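Local atomic coordinates of LbaCas13a H328A (C2c2) (Lachnospiraceae bacterium NK4A179, PDB entry 5WLH), a protein that binds and probably processes precursor CRISPR RNA, and as a guide-loaded CRISPR-Cas13a effector probably cleaves target RNA. Residues D656-L661 and D878-F883. Sequence-based numbering, arbitrary orientation.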
ATOM      1  N   ASP A 656     -40.504  19.064  -5.809  1.00 32.06           N
ATOM      2  CA  ASP A 656     -39.471  18.591  -6.725  1.00 30.99           C
ATOM      3  C   ASP A 656     -38.351  17.890  -5.969  1.00 30.58           C
ATOM      4  O   ASP A 656     -37.849  16.850  -6.417  1.00 31.44           O
ATOM      5  CB  ASP A 656     -38.894  19.751  -7.531  1.00 33.22           C
ATOM      6  CG  ASP A 656     -39.907  20.370  -8.488  1.00 39.52           C
ATOM      7  OD1 ASP A 656     -41.074  19.923  -8.506  1.00 38.78           O
ATOM      8  OD2 ASP A 656     -39.518  21.302  -9.231  1.00 40.13           O
ATOM      9  N   LEU A 657     -37.944  18.450  -4.823  1.00 32.31           N
ATOM     10  CA  LEU A 657     -36.924  17.802  -4.000  1.00 28.63           C
ATOM     11  C   LEU A 657     -37.430  16.498  -3.408  1.00 32.05           C
ATOM     12  O   LEU A 657     -36.660  15.543  -3.247  1.00 29.98           O
ATOM     13  CB  LEU A 657     -36.454  18.746  -2.895  1.00 27.73           C
ATOM     14  CG  LEU A 657     -35.747  19.997  -3.424  1.00 28.72           C
ATOM     15  CD1 LEU A 657     -35.432  20.993  -2.297  1.00 31.31           C
ATOM     16  CD2 LEU A 657     -34.489  19.613  -4.195  1.00 28.97           C
ATOM     17  N   LYS A 658     -38.721  16.432  -3.072  1.00 29.27           N
ATOM     18  CA  LYS A 658     -39.272  15.181  -2.572  1.00 28.07           C
ATOM     19  C   LYS A 658     -39.170  14.089  -3.620  1.00 29.34           C
ATOM     20  O   LYS A 658     -38.808  12.950  -3.305  1.00 27.54           O
ATOM     21  CB  LYS A 658     -40.735  15.362  -2.152  1.00 33.67           C
ATOM     22  CG  LYS A 658     -41.425  14.022  -1.848  1.00 41.25           C
ATOM     23  CD  LYS A 658     -42.933  14.100  -2.038  1.00 51.68           C
ATOM     24  CE  LYS A 658     -43.583  14.758  -0.851  1.00 56.32           C
ATOM     25  NZ  LYS A 658     -43.220  14.020   0.387  1.00 60.11           N
ATOM     26  N   LYS A 659     -39.515  14.410  -4.867  1.00 29.00           N
ATOM     27  CA  LYS A 659     -39.384  13.433  -5.939  1.00 30.78           C
ATOM     28  C   LYS A 659     -37.955  12.923  -6.027  1.00 28.77           C
ATOM     29  O   LYS A 659     -37.720  11.712  -6.110  1.00 26.90           O
ATOM     30  CB  LYS A 659     -39.816  14.043  -7.271  1.00 30.26           C
ATOM     31  CG  LYS A 659     -39.643  13.109  -8.454  1.00 35.00           C
ATOM     32  CD  LYS A 659     -38.413  13.466  -9.253  1.00 39.07           C
ATOM     33  CE  LYS A 659     -38.468  12.915 -10.672  1.00 40.84           C
ATOM     34  NZ  LYS A 659     -38.403  11.425 -10.710  1.00 37.58           N
ATOM     35  N   LEU A 660     -36.989  13.843  -6.009  1.00 27.25           N
ATOM     36  CA  LEU A 660     -35.578  13.462  -6.043  1.00 27.83           C
ATOM     37  C   LEU A 660     -35.212  12.609  -4.830  1.00 26.94           C
ATOM     38  O   LEU A 660     -34.571  11.561  -4.968  1.00 29.66           O
ATOM     39  CB  LEU A 660     -34.702  14.720  -6.109  1.00 24.19           C
ATOM     40  CG  LEU A 660     -33.178  14.511  -6.152  1.00 25.54           C
ATOM     41  CD1 LEU A 660     -32.798  13.606  -7.306  1.00 24.89           C
ATOM     42  CD2 LEU A 660     -32.467  15.835  -6.297  1.00 29.42           C
ATOM     43  N   LEU A 661     -35.612  13.050  -3.634  1.00 26.95           N
ATOM     44  CA  LEU A 661     -35.300  12.317  -2.409  1.00 28.26           C
ATOM     45  C   LEU A 661     -35.761  10.873  -2.497  1.00 30.89           C
ATOM     46  O   LEU A 661     -35.020   9.943  -2.143  1.00 27.19           O
ATOM     47  CB  LEU A 661     -35.953  13.002  -1.209  1.00 27.99           C
ATOM     48  CG  LEU A 661     -35.291  14.245  -0.635  1.00 32.19           C
ATOM     49  CD1 LEU A 661     -36.280  14.969   0.268  1.00 34.16           C
ATOM     50  CD2 LEU A 661     -34.001  13.879   0.116  1.00 33.24           C
ATOM     51  N   ASP A 878     -40.663  21.262   8.720  1.00 56.17           N
ATOM     52  CA  ASP A 878     -41.666  21.394   7.673  1.00 57.74           C
ATOM     53  C   ASP A 878     -41.202  20.875   6.319  1.00 53.60           C
ATOM     54  O   ASP A 878     -42.029  20.731   5.411  1.00 54.17           O
ATOM     55  CB  ASP A 878     -42.085  22.862   7.517  1.00 63.38           C
ATOM     56  CG  ASP A 878     -42.896  23.367   8.694  1.00 67.98           C
ATOM     57  OD1 ASP A 878     -43.305  22.543   9.541  1.00 69.52           O
ATOM     58  OD2 ASP A 878     -43.121  24.592   8.770  1.00 70.88           O
ATOM     59  N   PHE A 879     -39.912  20.592   6.152  1.00 46.54           N
ATOM     60  CA  PHE A 879     -39.388  20.177   4.855  1.00 41.47           C
ATOM     61  C   PHE A 879     -39.635  18.686   4.671  1.00 42.47           C
ATOM     62  O   PHE A 879     -39.051  17.860   5.383  1.00 39.56           O
ATOM     63  CB  PHE A 879     -37.902  20.508   4.739  1.00 38.29           C
ATOM     64  CG  PHE A 879     -37.259  19.953   3.502  1.00 35.32           C
ATOM     65  CD1 PHE A 879     -37.660  20.376   2.245  1.00 33.43           C
ATOM     66  CD2 PHE A 879     -36.260  18.998   3.597  1.00 34.67           C
ATOM     67  CE1 PHE A 879     -37.076  19.863   1.105  1.00 34.29           C
ATOM     68  CE2 PHE A 879     -35.678  18.476   2.464  1.00 34.18           C
ATOM     69  CZ  PHE A 879     -36.077  18.916   1.216  1.00 35.53           C
ATOM     70  N   VAL A 880     -40.509  18.354   3.722  1.00 43.25           N
ATOM     71  CA  VAL A 880     -40.883  16.987   3.358  1.00 45.79           C
ATOM     72  C   VAL A 880     -41.008  16.110   4.601  1.00 50.92           C
ATOM     73  O   VAL A 880     -40.306  15.097   4.717  1.00 52.02           O
ATOM     74  CB  VAL A 880     -39.877  16.400   2.354  1.00 47.49           C
ATOM     75  CG1 VAL A 880     -40.451  15.166   1.671  1.00 48.78           C
ATOM     76  CG2 VAL A 880     -39.525  17.438   1.313  1.00 47.08           C
ATOM     77  N   PRO A 881     -41.875  16.452   5.559  1.00 56.05           N
ATOM     78  CA  PRO A 881     -42.010  15.604   6.752  1.00 57.31           C
ATOM     79  C   PRO A 881     -42.634  14.250   6.457  1.00 58.24           C
ATOM     80  O   PRO A 881     -42.548  13.348   7.301  1.00 61.84           O
ATOM     81  CB  PRO A 881     -42.903  16.441   7.672  1.00 58.16           C
ATOM     82  CG  PRO A 881     -43.759  17.221   6.729  1.00 58.66           C
ATOM     83  CD  PRO A 881     -42.900  17.513   5.518  1.00 59.15           C
ATOM     84  N   ASP A 882     -43.252  14.088   5.289  1.00 58.54           N
ATOM     85  CA  ASP A 882     -43.890  12.852   4.861  1.00 59.64           C
ATOM     86  C   ASP A 882     -42.925  11.915   4.144  1.00 57.39           C
ATOM     87  O   ASP A 882     -43.366  10.996   3.445  1.00 53.99           O
ATOM     88  CB  ASP A 882     -45.073  13.182   3.947  1.00 57.67           C
ATOM     89  CG  ASP A 882     -44.762  14.335   2.994  1.00 54.51           C
ATOM     90  OD1 ASP A 882     -44.138  15.319   3.431  1.00 43.41           O
ATOM     91  OD2 ASP A 882     -45.130  14.249   1.806  1.00 58.03           O
ATOM     92  N   PHE A 883     -41.620  12.133   4.303  1.00 57.16           N
ATOM     93  CA  PHE A 883     -40.637  11.455   3.467  1.00 55.25           C
ATOM     94  C   PHE A 883     -40.516   9.975   3.823  1.00 52.64           C
ATOM     95  O   PHE A 883     -40.533   9.109   2.938  1.00 47.40           O
ATOM     96  CB  PHE A 883     -39.290  12.169   3.596  1.00 53.10           C
ATOM     97  CG  PHE A 883     -38.189  11.516   2.842  1.00 48.53           C
ATOM     98  CD1 PHE A 883     -38.371  11.128   1.526  1.00 47.39           C
ATOM     99  CD2 PHE A 883     -36.964  11.283   3.447  1.00 44.40           C
ATOM    100  CE1 PHE A 883     -37.358  10.513   0.829  1.00 43.18           C
ATOM    101  CE2 PHE A 883     -35.948  10.677   2.751  1.00 40.97           C
ATOM    102  CZ  PHE A 883     -36.146  10.288   1.440  1.00 41.93           C
TER
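Leu657 and Leu661, one turn apart on the same side of the helix, meet the outer end of the Phe879 ring. Leu657 CD1 lies 3.9 Å from Phe879 CE1, the two side chains crossing at about a right angle, while the Leu661 side chain meets that of Phe879 head-on, Leu661 CD1 lying 4.1 Å from Phe879 CZ. The ring is carried to the helix by its first torsion, which sets CG anti to the backbone N (chi1 173°). Over one of its faces sits the neighbouring Val880 CG2, shifted toward the rim. That same methyl reaches Leu661 CD1 at 4.2 Å, joining ring, valine and leucine in one apolar cluster. At the base of the same leucine, Phe883 CE1 packs 3.5 Å from Leu661 CB. With an alanine here instead of Phe879, both leucine methyls are likely to face a gap and Val880 CG2 to lose the ring face it rests against.

The polar part of the contact is a salt bridge between Lys658 NZ and Asp882 OD2, modelled at 2.4 Å, a separation too short to be taken literally. Lys658 first runs past Val880, with Lys658 CB and CG each 3.8 Å from Val880 CG1, then bends at chi3 and chi4 (-79° and -56°) to bring the ammonium to the carboxylate. Asp882 occupies a type I turn from Val880 to Phe883, closed by a weak backbone bond from Phe883 N to Val880 O.

The contact thus fastens the loop between helices 843-861 and 891-898 onto helix 654-665, well out from the chain centre and about 11 Å from the RNA at the nearest atoms. Helix 635-645 adjoins both partners: its Phe643 touches Leu661, and its Lys640 touches Phe883 and donates a hydrogen bond to Phe879 O.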